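Long-range contacts in putative cytochrome C (Sinorhizobium meliloti, PDB 4PWA), which carries a covalently bound heme c and probably passes electrons between proteins in bacterial sulfite oxidation: residues Leu23-Ala28 / Val36-Asp41; Leu8-Phe13 / Leu27-Ala32; Glu48-Ala53 / Ala74-Val79. One frame throughout, in Å; residues are numbered along the deposited sequence.

Interaction 1 of 3, residues Leu23-Ala28 / Val36-Asp41; sequences LCHTLA and VGPNLD. With HEC (heme c), chain E.
Val36 sets its CB against SG of Cys24 at 3.9 Å, beside the thioether that joins this sulfur to CAC of heme c. Gly37 follows with a nearly straight backbone bond, its N donating to Cys24 O (172°). Its CA rests 3.7 Å from C2D of the heme; a CB here would clash with the porphyrin at C1D and sit tightly against CE1 of His25. Gly37 O also accepts from a water that takes the N-H of Thr26. At Pro38 the ring carbon CD packs on the heme, while its carbonyl O receives ND1 of His25 over 2.9 Å, in the plane of both the imidazole and the carbonyl. With NE2 on the iron at 2.0 Å, the histidine ring is held at two points, which fixes its rotation and would probably strengthen NE2 as a ligand. This is the proximal side of a class I cytochrome c: Cys21, Cys24 and His25 form the CXXCH motif, and Met61 is the other axial ligand. Asn39, its CG anti to the backbone N (chi1 -177°), lays its amide across CB and CG2 of Thr26, whose OG1 bonds to Gly34 O; OD1 caps helix 40-43 by accepting Asp41 N. Leu40 donates its N to Thr26 O over 3.0 Å and brings CD1 off-centre over the His25 ring, 4.2 Å from the centroid, while CD2 reaches the heme methyl CMA. Asp41 accepts Ala28 N at 2.7 Å through the syn lone pair of OD2, and its OD1, bonded to Gly84 N, also touches CD1 of Leu27.

Interaction 2 of 3, residues Leu8-Phe13 / Leu27-Ala32; sequences LGREIF and LADAEA
Helix 4-16 passes the turn between strands 26-27 and 32-33 with Arg10 and Ala30 as the nearest backbone pair, their CA atoms 6.4 Å apart. The turn closes in a G1 beta bulge, with Glu31 and Ala32 together opposite Leu27, and this small hairpin is set against the N-terminal helix of the cytochrome c fold. Phe13, with CG anti to the backbone N (chi1 -168°), lays its ring against the hairpin. CD2 of Leu27 stands over the centre of one ring face in a CH-pi contact, 3.8 Å from the centroid, while CB of Ala32 meets the ring edge in plane at CE1 and CB of Ala30 approaches CD1 at 3.9 Å. From helix 4-16 Arg10, modelled in two conformers, in one of them bends at chi3 and grips Asp29 in the turn side-on. Tyr78 of helix 69-82 bonds to Asp29 OD1 as well. Were Asp29 an alanine, this conformer of Arg10 would probably lose its counter-charge and be freer to swing away, and Tyr78 OH would lose this partner. In the conformer described, the guanidinium and carboxylate planes lie 31° apart, and Asp29 OD1 takes both Arg10 NE at 2.8 Å and Arg10 NH2 at 2.9 Å.

Interaction 3 of 3, residues Glu48-Ala53 / Ala74-Val79; sequences ERVNTA and AVALYV. With HEC (heme c), chain E.
The heme-propionate side of the cytochrome c fold is built here by helix 47-56, which packs across the C-terminal helix 69-82. The two segments run roughly antiparallel, at 140° between their directions, and their axes approach to 8.2 Å. The small Ala76 permits this closeness: CG1 of Val50 lies 3.7 Å from CA of Ala76, while CB of Ala76 also fits against N of Asn51 and, at 4.0 Å, against CB of Asn51. CG2 of Val50 meets CG1 of Val79 at 3.9 Å, the two side chains crossing obliquely. No hydrogen bond joins the two segments, and the contact is carried by these apolar groups. Val50 faces the heme as well as helix 69-82, with CG1 set 3.8 Å from the methyl CMB of the heme and CG2 near CMA. One turn further along, Ala53 turns its CB to the propionate carbon CBA. Val79 continues the apolar layer onto Leu40 of helix 40-43, and Pro45 touches both Val50 and Val79. On the flank of helix 47-56 turned from this packing, Arg49 stretches out fully from CG to NE and meets one heme propionate in a bidentate grip, one bond to each oxygen. This pairing would probably neutralise much of the carboxylate's charge and hold it from turning. NE donates almost straight to O1A of the heme at 2.8 Å (176°), and NH2 of Arg49 reaches O2A, also at 2.8 Å.

The three contacts lie 10 to 14 Å apart, centre to centre, within one small heme-binding fold. Interactions 1 and 2 share Leu27 and Ala28, with interaction 2 beginning on helix 4-16; interaction 3 opens after both have closed, joining helices 47-56 and 69-82. Interactions 1 and 3 lie on opposite sides of the chain's centre and both touch the heme, one holding the iron and thioether, the other a propionate. Tyr78, within interaction 3, also touches both of the other contacts, packing on Leu27, while Leu40 touches both Phe13 and Val79. Apolar side chains of helices 4-16, 40-43 and 69-82 thus meet beside the heme pocket.

Interaction 1 of 3, residues Leu23-Ala28 / Val36-Asp41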
loop_
_atom_site.group_PDB
_atom_site.type_symbol
_atom_site.label_atom_id
_atom_site.label_comp_id
_atom_site.label_asym_id
_atom_site.label_seq_id
_atom_site.Cartn_x
_atom_site.Cartn_y
_atom_site.Cartn_z
ATOM N N LEU A 23 -8.760 5.304 1.901
ATOM C CA LEU A 23 -7.510 5.365 1.132
ATOM C C LEU A 23 -6.345 5.888 1.975
ATOM O O LEU A 23 -5.199 5.527 1.732
ATOM C CB LEU A 23 -7.669 6.224 -0.136
ATOM C CG LEU A 23 -8.600 5.707 -1.244
ATOM C CD1 LEU A 23 -8.662 6.673 -2.453
ATOM C CD2 LEU A 23 -8.183 4.339 -1.702
ATOM N N CYS A 24 -6.633 6.741 2.954
ATOM C CA CYS A 24 -5.590 7.326 3.800
ATOM C C CYS A 24 -5.483 6.623 5.169
ATOM O O CYS A 24 -4.416 6.605 5.793
ATOM C CB CYS A 24 -5.842 8.832 3.995
ATOM S SG CYS A 24 -5.456 10.001 2.581
ATOM N N HIS A 25 -6.576 6.031 5.639
ATOM C CA HIS A 25 -6.632 5.509 7.012
ATOM C C HIS A 25 -6.907 4.020 7.103
ATOM O O HIS A 25 -7.627 3.457 6.268
ATOM C CB HIS A 25 -7.742 6.220 7.773
ATOM C CG HIS A 25 -7.410 7.624 8.141
ATOM N ND1 HIS A 25 -6.614 7.935 9.222
ATOM C CD2 HIS A 25 -7.773 8.800 7.581
ATOM C CE1 HIS A 25 -6.506 9.245 9.314
ATOM N NE2 HIS A 25 -7.201 9.795 8.331
ATOM N N THR A 26 -6.358 3.397 8.142
ATOM C CA THR A 26 -6.666 2.011 8.470
ATOM C C THR A 26 -7.826 1.970 9.470
ATOM O O THR A 26 -7.819 2.687 10.470
ATOM C CB THR A 26 -5.449 1.272 9.038
ATOM O OG1 THR A 26 -4.463 1.135 8.013
ATOM C CG2 THR A 26 -5.827 -0.135 9.548
ATOM N N LEU A 27 -8.814 1.131 9.165
ATOM C CA LEU A 27 -9.963 0.901 10.016
ATOM C C LEU A 27 -10.557 -0.468 9.695
ATOM O O LEU A 27 -11.180 -0.658 8.661
ATOM C CB LEU A 27 -11.009 2.009 9.810
ATOM C CG LEU A 27 -12.209 1.974 10.761
ATOM C CD1 LEU A 27 -11.781 2.448 12.145
ATOM C CD2 LEU A 27 -13.378 2.796 10.212
ATOM N N ALA A 28 -10.373 -1.415 10.603
ATOM C CA ALA A 28 -10.731 -2.805 10.377
ATOM C C ALA A 28 -12.193 -3.013 9.984
ATOM O O ALA A 28 -12.476 -3.761 9.064
ATOM C CB ALA A 28 -10.380 -3.642 11.614
ATOM N N VAL A 36 -1.530 6.544 4.846
ATOM C CA VAL A 36 -1.107 7.952 4.753
ATOM C C VAL A 36 -1.211 8.675 6.087
ATOM O O VAL A 36 -0.321 9.432 6.460
ATOM C CB VAL A 36 -1.910 8.723 3.682
ATOM C CG1 VAL A 36 -1.534 10.191 3.689
ATOM C CG2 VAL A 36 -1.688 8.103 2.271
ATOM N N GLY A 37 -2.304 8.443 6.801
ATOM C CA GLY A 37 -2.479 8.977 8.158
ATOM C C GLY A 37 -2.576 7.885 9.217
ATOM O O GLY A 37 -2.381 6.715 8.920
ATOM N N PRO A 38 -2.889 8.262 10.462
ATOM C CA PRO A 38 -2.818 7.300 11.550
ATOM C C PRO A 38 -3.861 6.175 11.484
ATOM O O PRO A 38 -4.971 6.356 10.968
ATOM C CB PRO A 38 -3.039 8.169 12.808
ATOM C CG PRO A 38 -3.688 9.409 12.328
ATOM C CD PRO A 38 -3.109 9.632 10.960
ATOM N N ASN A 39 -3.479 5.021 12.007
ATOM C CA ASN A 39 -4.381 3.897 12.122
ATOM C C ASN A 39 -5.461 4.289 13.103
ATOM O O ASN A 39 -5.166 4.556 14.256
ATOM C CB ASN A 39 -3.621 2.652 12.605
ATOM C CG ASN A 39 -4.495 1.426 12.685
ATOM O OD1 ASN A 39 -5.713 1.525 12.761
ATOM N ND2 ASN A 39 -3.876 0.257 12.678
ATOM N N LEU A 40 -6.704 4.359 12.635
ATOM C CA LEU A 40 -7.812 4.780 13.489
ATOM C C LEU A 40 -8.199 3.705 14.507
ATOM O O LEU A 40 -8.808 4.011 15.536
ATOM C CB LEU A 40 -9.021 5.217 12.649
ATOM C CG LEU A 40 -8.792 6.438 11.731
ATOM C CD1 LEU A 40 -10.028 6.740 10.894
ATOM C CD2 LEU A 40 -8.343 7.705 12.529
ATOM N N ASP A 41 -7.839 2.456 14.239
ATOM C CA ASP A 41 -8.010 1.386 15.233
ATOM C C ASP A 41 -7.033 1.561 16.396
ATOM O O ASP A 41 -7.271 1.057 17.500
ATOM C CB ASP A 41 -7.820 0.007 14.605
ATOM C CG ASP A 41 -8.891 -0.325 13.568
ATOM O OD1 ASP A 41 -10.079 0.048 13.760
ATOM O OD2 ASP A 41 -8.547 -0.990 12.559
HETATM FE FE HEC E . -7.670 11.750 8.187
HETATM C CHA HEC E . -5.773 12.705 10.851
HETATM C CHB HEC E . -10.202 10.882 10.228
HETATM C CHC HEC E . -9.661 11.332 5.464
HETATM C CHD HEC E . -4.959 11.848 6.150
HETATM N NA HEC E . -7.955 11.831 10.154
HETATM C C1A HEC E . -7.019 12.187 11.101
HETATM C C2A HEC E . -7.589 11.959 12.415
HETATM C C3A HEC E . -8.802 11.443 12.255
HETATM C C4A HEC E . -9.052 11.340 10.824
HETATM C CMA HEC E . -9.753 11.032 13.390
HETATM C CAA HEC E . -6.882 12.253 13.754
HETATM C CBA HEC E . -6.949 13.756 13.980
HETATM C CGA HEC E . -6.409 14.134 15.338
HETATM O O1A HEC E . -7.153 14.807 16.095
HETATM O O2A HEC E . -5.245 13.771 15.676
HETATM N NB HEC E . -9.549 11.218 7.910
HETATM C C1B HEC E . -10.477 10.959 8.888
HETATM C C2B HEC E . -11.777 10.851 8.263
HETATM C C3B HEC E . -11.613 10.932 6.953
HETATM C C4B HEC E . -10.221 11.199 6.703
HETATM C CMB HEC E . -13.103 10.482 8.961
HETATM C CAB HEC E . -12.719 10.847 5.879
HETATM C CBB HEC E . -13.673 12.051 5.928
HETATM N NC HEC E . -7.354 11.573 6.194
HETATM C C1C HEC E . -8.314 11.467 5.216
HETATM C C2C HEC E . -7.746 11.811 3.928
HETATM C C3C HEC E . -6.413 11.723 4.086
HETATM C C4C HEC E . -6.170 11.712 5.532
HETATM C CMC HEC E . -8.513 11.466 2.639
HETATM C CAC HEC E . -5.256 11.806 3.041
HETATM C CBC HEC E . -5.427 12.320 1.596
HETATM N ND HEC E . -5.689 12.199 8.467
HETATM C C1D HEC E . -4.739 12.184 7.460
HETATM C C2D HEC E . -3.453 12.581 7.980
HETATM C C3D HEC E . -3.691 12.856 9.455
HETATM C C4D HEC E . -5.101 12.581 9.666
HETATM C CMD HEC E . -2.125 12.684 7.207
HETATM C CAD HEC E . -2.639 13.309 10.493
HETATM C CBD HEC E . -2.874 14.768 10.841
HETATM C CGD HEC E . -1.713 15.290 11.648
HETATM O O1D HEC E . -1.674 15.007 12.876
HETATM O O2D HEC E . -0.845 16.005 11.063
HETATM O O HOH W 1 -3.566 4.235 8.663
#

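Interaction 2 of 3, residues Leu8-Phe13 / Leu27-Ala32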
loop_
_atom_site.group_PDB
_atom_site.type_symbol
_atom_site.label_atom_id
_atom_site.label_comp_id
_atom_site.label_asym_id
_atom_site.label_seq_id
_atom_site.Cartn_x
_atom_site.Cartn_y
_atom_site.Cartn_z
ATOM N N LEU A 8 -24.362 3.854 7.047
ATOM C CA LEU A 8 -24.179 5.180 6.458
ATOM C C LEU A 8 -22.747 5.687 6.640
ATOM O O LEU A 8 -22.096 6.039 5.666
ATOM C CB LEU A 8 -25.189 6.186 7.037
ATOM C CG LEU A 8 -25.054 7.663 6.611
ATOM C CD1 LEU A 8 -24.910 7.837 5.096
ATOM C CD2 LEU A 8 -26.241 8.481 7.145
ATOM N N GLY A 9 -22.269 5.722 7.882
ATOM C CA GLY A 9 -20.889 6.114 8.179
ATOM C C GLY A 9 -19.870 5.288 7.409
ATOM O O GLY A 9 -18.918 5.831 6.816
ATOM N N ARG A 10 -20.088 3.977 7.399
ATOM C CA ARG A 10 -19.262 3.046 6.630
ATOM C C ARG A 10 -19.187 3.475 5.160
ATOM O O ARG A 10 -18.122 3.546 4.576
ATOM C CB ARG A 10 -19.844 1.628 6.745
ATOM C CG ARG A 10 -18.903 0.488 6.382
ATOM C CD ARG A 10 -19.559 -0.863 6.709
ATOM N NE ARG A 10 -19.504 -1.176 8.138
ATOM C CZ ARG A 10 -20.375 -1.954 8.775
ATOM N NH1 ARG A 10 -21.394 -2.500 8.120
ATOM N NH2 ARG A 10 -20.226 -2.181 10.074
ATOM N N GLU A 11 -20.335 3.766 4.566
ATOM C CA GLU A 11 -20.368 4.160 3.149
ATOM C C GLU A 11 -19.661 5.511 2.918
ATOM O O GLU A 11 -19.047 5.720 1.883
ATOM C CB GLU A 11 -21.801 4.203 2.628
ATOM C CG GLU A 11 -21.922 4.518 1.142
ATOM C CD GLU A 11 -23.354 4.478 0.648
ATOM O OE1 GLU A 11 -23.955 3.378 0.640
ATOM O OE2 GLU A 11 -23.876 5.541 0.266
ATOM N N ILE A 12 -19.752 6.417 3.884
ATOM C CA ILE A 12 -19.089 7.706 3.764
ATOM C C ILE A 12 -17.595 7.464 3.833
ATOM O O ILE A 12 -16.829 8.011 3.033
ATOM C CB ILE A 12 -19.556 8.699 4.870
ATOM C CG1 ILE A 12 -21.019 9.097 4.639
ATOM C CG2 ILE A 12 -18.687 9.947 4.911
ATOM C CD1 ILE A 12 -21.707 9.701 5.849
ATOM N N PHE A 13 -17.197 6.619 4.784
ATOM C CA PHE A 13 -15.786 6.295 5.021
ATOM C C PHE A 13 -15.137 5.617 3.827
ATOM O O PHE A 13 -13.977 5.865 3.529
ATOM C CB PHE A 13 -15.658 5.394 6.246
ATOM C CG PHE A 13 -14.255 5.246 6.738
ATOM C CD1 PHE A 13 -13.430 4.254 6.237
ATOM C CD2 PHE A 13 -13.753 6.106 7.688
ATOM C CE1 PHE A 13 -12.144 4.121 6.678
ATOM C CE2 PHE A 13 -12.453 5.971 8.140
ATOM C CZ PHE A 13 -11.656 4.976 7.639
ATOM N N LEU A 27 -8.814 1.131 9.165
ATOM C CA LEU A 27 -9.963 0.901 10.016
ATOM C C LEU A 27 -10.557 -0.468 9.695
ATOM O O LEU A 27 -11.180 -0.658 8.661
ATOM C CB LEU A 27 -11.009 2.009 9.810
ATOM C CG LEU A 27 -12.209 1.974 10.761
ATOM C CD1 LEU A 27 -11.781 2.448 12.145
ATOM C CD2 LEU A 27 -13.378 2.796 10.212
ATOM N N ALA A 28 -10.373 -1.415 10.603
ATOM C CA ALA A 28 -10.731 -2.805 10.377
ATOM C C ALA A 28 -12.193 -3.013 9.984
ATOM O O ALA A 28 -12.476 -3.761 9.064
ATOM C CB ALA A 28 -10.380 -3.642 11.614
ATOM N N ASP A 29 -13.122 -2.331 10.641
ATOM C CA ASP A 29 -14.545 -2.561 10.384
ATOM C C ASP A 29 -14.859 -2.344 8.909
ATOM O O ASP A 29 -15.663 -3.059 8.333
ATOM C CB ASP A 29 -15.413 -1.666 11.258
ATOM C CG ASP A 29 -16.902 -1.857 11.005
ATOM O OD1 ASP A 29 -17.439 -1.243 10.050
ATOM O OD2 ASP A 29 -17.557 -2.598 11.773
ATOM N N ALA A 30 -14.203 -1.354 8.314
ATOM C CA ALA A 30 -14.362 -1.044 6.903
ATOM C C ALA A 30 -13.414 -1.842 6.004
ATOM O O ALA A 30 -13.461 -1.680 4.797
ATOM C CB ALA A 30 -14.157 0.471 6.674
ATOM N N GLU A 31 -12.578 -2.713 6.571
ATOM C CA GLU A 31 -11.545 -3.429 5.804
ATOM C C GLU A 31 -10.658 -2.423 5.056
ATOM O O GLU A 31 -10.299 -2.631 3.897
ATOM C CB GLU A 31 -12.155 -4.427 4.821
ATOM C CG GLU A 31 -13.159 -5.394 5.435
ATOM C CD GLU A 31 -14.022 -6.107 4.398
ATOM O OE1 GLU A 31 -14.167 -5.604 3.257
ATOM O OE2 GLU A 31 -14.562 -7.188 4.723
ATOM N N ALA A 32 -10.317 -1.342 5.746
ATOM C CA ALA A 32 -9.541 -0.244 5.190
ATOM C C ALA A 32 -8.126 -0.316 5.764
ATOM O O ALA A 32 -7.950 -0.508 6.975
ATOM C CB ALA A 32 -10.183 1.074 5.549
#

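Interaction 3 of 3, residues Glu48-Ala53 / Ala74-Val79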
loop_
_atom_site.group_PDB
_atom_site.type_symbol
_atom_site.label_atom_id
_atom_site.label_comp_id
_atom_site.label_asym_id
_atom_site.label_seq_id
_atom_site.Cartn_x
_atom_site.Cartn_y
_atom_site.Cartn_z
ATOM N N GLU A 48 -16.274 13.733 18.686
ATOM C CA GLU A 48 -15.872 15.131 18.551
ATOM C C GLU A 48 -14.539 15.273 17.808
ATOM O O GLU A 48 -14.387 16.143 16.957
ATOM C CB GLU A 48 -15.782 15.817 19.915
ATOM C CG GLU A 48 -15.765 17.334 19.807
ATOM C CD GLU A 48 -15.633 18.012 21.149
ATOM O OE1 GLU A 48 -16.654 18.527 21.672
ATOM O OE2 GLU A 48 -14.505 18.017 21.692
ATOM N N ARG A 49 -13.582 14.415 18.140
ATOM C CA ARG A 49 -12.239 14.499 17.564
ATOM C C ARG A 49 -12.273 14.235 16.061
ATOM O O ARG A 49 -11.587 14.918 15.291
ATOM C CB ARG A 49 -11.289 13.516 18.255
ATOM C CG ARG A 49 -9.843 13.645 17.809
ATOM C CD ARG A 49 -8.894 12.768 18.629
ATOM N NE ARG A 49 -7.517 12.937 18.170
ATOM C CZ ARG A 49 -6.461 12.308 18.674
ATOM N NH1 ARG A 49 -6.594 11.456 19.686
ATOM N NH2 ARG A 49 -5.252 12.550 18.171
ATOM N N VAL A 50 -13.080 13.259 15.650
ATOM C CA VAL A 50 -13.250 12.960 14.229
ATOM C C VAL A 50 -13.922 14.124 13.512
ATOM O O VAL A 50 -13.433 14.584 12.473
ATOM C CB VAL A 50 -14.082 11.678 13.982
ATOM C CG1 VAL A 50 -14.233 11.423 12.471
ATOM C CG2 VAL A 50 -13.449 10.457 14.672
ATOM N N ASN A 51 -15.043 14.585 14.072
ATOM C CA ASN A 51 -15.839 15.638 13.472
ATOM C C ASN A 51 -14.970 16.882 13.258
ATOM O O ASN A 51 -14.958 17.475 12.179
ATOM C CB ASN A 51 -17.036 15.941 14.380
ATOM C CG ASN A 51 -18.060 16.879 13.737
ATOM O OD1 ASN A 51 -17.703 17.846 13.063
ATOM N ND2 ASN A 51 -19.339 16.595 13.959
ATOM N N THR A 52 -14.224 17.269 14.286
ATOM C CA THR A 52 -13.334 18.404 14.161
ATOM C C THR A 52 -12.288 18.220 13.071
ATOM O O THR A 52 -11.961 19.176 12.356
ATOM C CB THR A 52 -12.624 18.701 15.477
ATOM O OG1 THR A 52 -13.605 18.969 16.478
ATOM C CG2 THR A 52 -11.720 19.925 15.326
ATOM N N ALA A 53 -11.757 17.006 12.950
ATOM C CA ALA A 53 -10.679 16.733 11.993
ATOM C C ALA A 53 -11.194 16.800 10.567
ATOM O O ALA A 53 -10.603 17.443 9.704
ATOM C CB ALA A 53 -10.056 15.385 12.268
ATOM N N ALA A 74 -22.237 11.515 10.865
ATOM C CA ALA A 74 -22.486 10.079 10.735
ATOM C C ALA A 74 -21.162 9.306 10.655
ATOM O O ALA A 74 -20.990 8.290 11.336
ATOM C CB ALA A 74 -23.380 9.799 9.541
ATOM N N VAL A 75 -20.215 9.812 9.872
ATOM C CA VAL A 75 -18.877 9.234 9.833
ATOM C C VAL A 75 -18.116 9.431 11.150
ATOM O O VAL A 75 -17.274 8.621 11.477
ATOM C CB VAL A 75 -18.017 9.796 8.656
ATOM C CG1 VAL A 75 -17.437 11.134 8.999
ATOM C CG2 VAL A 75 -16.912 8.825 8.305
ATOM N N ALA A 76 -18.396 10.506 11.893
ATOM C CA ALA A 76 -17.793 10.701 13.226
ATOM C C ALA A 76 -18.333 9.667 14.217
ATOM O O ALA A 76 -17.560 9.012 14.916
ATOM C CB ALA A 76 -18.034 12.112 13.741
ATOM N N LEU A 77 -19.655 9.528 14.268
ATOM C CA LEU A 77 -20.297 8.490 15.077
ATOM C C LEU A 77 -19.767 7.086 14.746
ATOM O O LEU A 77 -19.465 6.300 15.652
ATOM C CB LEU A 77 -21.820 8.519 14.887
ATOM C CG LEU A 77 -22.614 7.440 15.633
ATOM C CD1 LEU A 77 -22.319 7.486 17.148
ATOM C CD2 LEU A 77 -24.128 7.562 15.360
ATOM N N TYR A 78 -19.654 6.787 13.451
ATOM C CA TYR A 78 -19.244 5.470 12.974
ATOM C C TYR A 78 -17.843 5.137 13.446
ATOM O O TYR A 78 -17.628 4.146 14.133
ATOM C CB TYR A 78 -19.327 5.412 11.433
ATOM C CG TYR A 78 -18.611 4.234 10.794
ATOM C CD1 TYR A 78 -19.092 2.937 10.942
ATOM C CD2 TYR A 78 -17.458 4.421 10.040
ATOM C CE1 TYR A 78 -18.444 1.859 10.371
ATOM C CE2 TYR A 78 -16.794 3.346 9.456
ATOM C CZ TYR A 78 -17.288 2.075 9.632
ATOM O OH TYR A 78 -16.631 1.019 9.083
ATOM N N VAL A 79 -16.887 5.973 13.056
ATOM C CA VAL A 79 -15.503 5.767 13.421
ATOM C C VAL A 79 -15.332 5.578 14.937
ATOM O O VAL A 79 -14.666 4.649 15.389
ATOM C CB VAL A 79 -14.643 6.941 12.973
ATOM C CG1 VAL A 79 -13.200 6.779 13.512
ATOM C CG2 VAL A 79 -14.663 7.074 11.433
HETATM FE FE HEC E . -7.670 11.750 8.187
HETATM C CHA HEC E . -5.773 12.705 10.851
HETATM C CHB HEC E . -10.202 10.882 10.228
HETATM C CHC HEC E . -9.661 11.332 5.464
HETATM C CHD HEC E . -4.959 11.848 6.150
HETATM N NA HEC E . -7.955 11.831 10.154
HETATM C C1A HEC E . -7.019 12.187 11.101
HETATM C C2A HEC E . -7.589 11.959 12.415
HETATM C C3A HEC E . -8.802 11.443 12.255
HETATM C C4A HEC E . -9.052 11.340 10.824
HETATM C CMA HEC E . -9.753 11.032 13.390
HETATM C CAA HEC E . -6.882 12.253 13.754
HETATM C CBA HEC E . -6.949 13.756 13.980
HETATM C CGA HEC E . -6.409 14.134 15.338
HETATM O O1A HEC E . -7.153 14.807 16.095
HETATM O O2A HEC E . -5.245 13.771 15.676
HETATM N NB HEC E . -9.549 11.218 7.910
HETATM C C1B HEC E . -10.477 10.959 8.888
HETATM C C2B HEC E . -11.777 10.851 8.263
HETATM C C3B HEC E . -11.613 10.932 6.953
HETATM C C4B HEC E . -10.221 11.199 6.703
HETATM C CMB HEC E . -13.103 10.482 8.961
HETATM C CAB HEC E . -12.719 10.847 5.879
HETATM C CBB HEC E . -13.673 12.051 5.928
HETATM N NC HEC E . -7.354 11.573 6.194
HETATM C C1C HEC E . -8.314 11.467 5.216
HETATM C C2C HEC E . -7.746 11.811 3.928
HETATM C C3C HEC E . -6.413 11.723 4.086
HETATM C C4C HEC E . -6.170 11.712 5.532
HETATM C CMC HEC E . -8.513 11.466 2.639
HETATM C CAC HEC E . -5.256 11.806 3.041
HETATM C CBC HEC E . -5.427 12.320 1.596
HETATM N ND HEC E . -5.689 12.199 8.467
HETATM C C1D HEC E . -4.739 12.184 7.460
HETATM C C2D HEC E . -3.453 12.581 7.980
HETATM C C3D HEC E . -3.691 12.856 9.455
HETATM C C4D HEC E . -5.101 12.581 9.666
HETATM C CMD HEC E . -2.125 12.684 7.207
HETATM C CAD HEC E . -2.639 13.309 10.493
HETATM C CBD HEC E . -2.874 14.768 10.841
HETATM C CGD HEC E . -1.713 15.290 11.648
HETATM O O1D HEC E . -1.674 15.007 12.876
HETATM O O2D HEC E . -0.845 16.005 11.063
#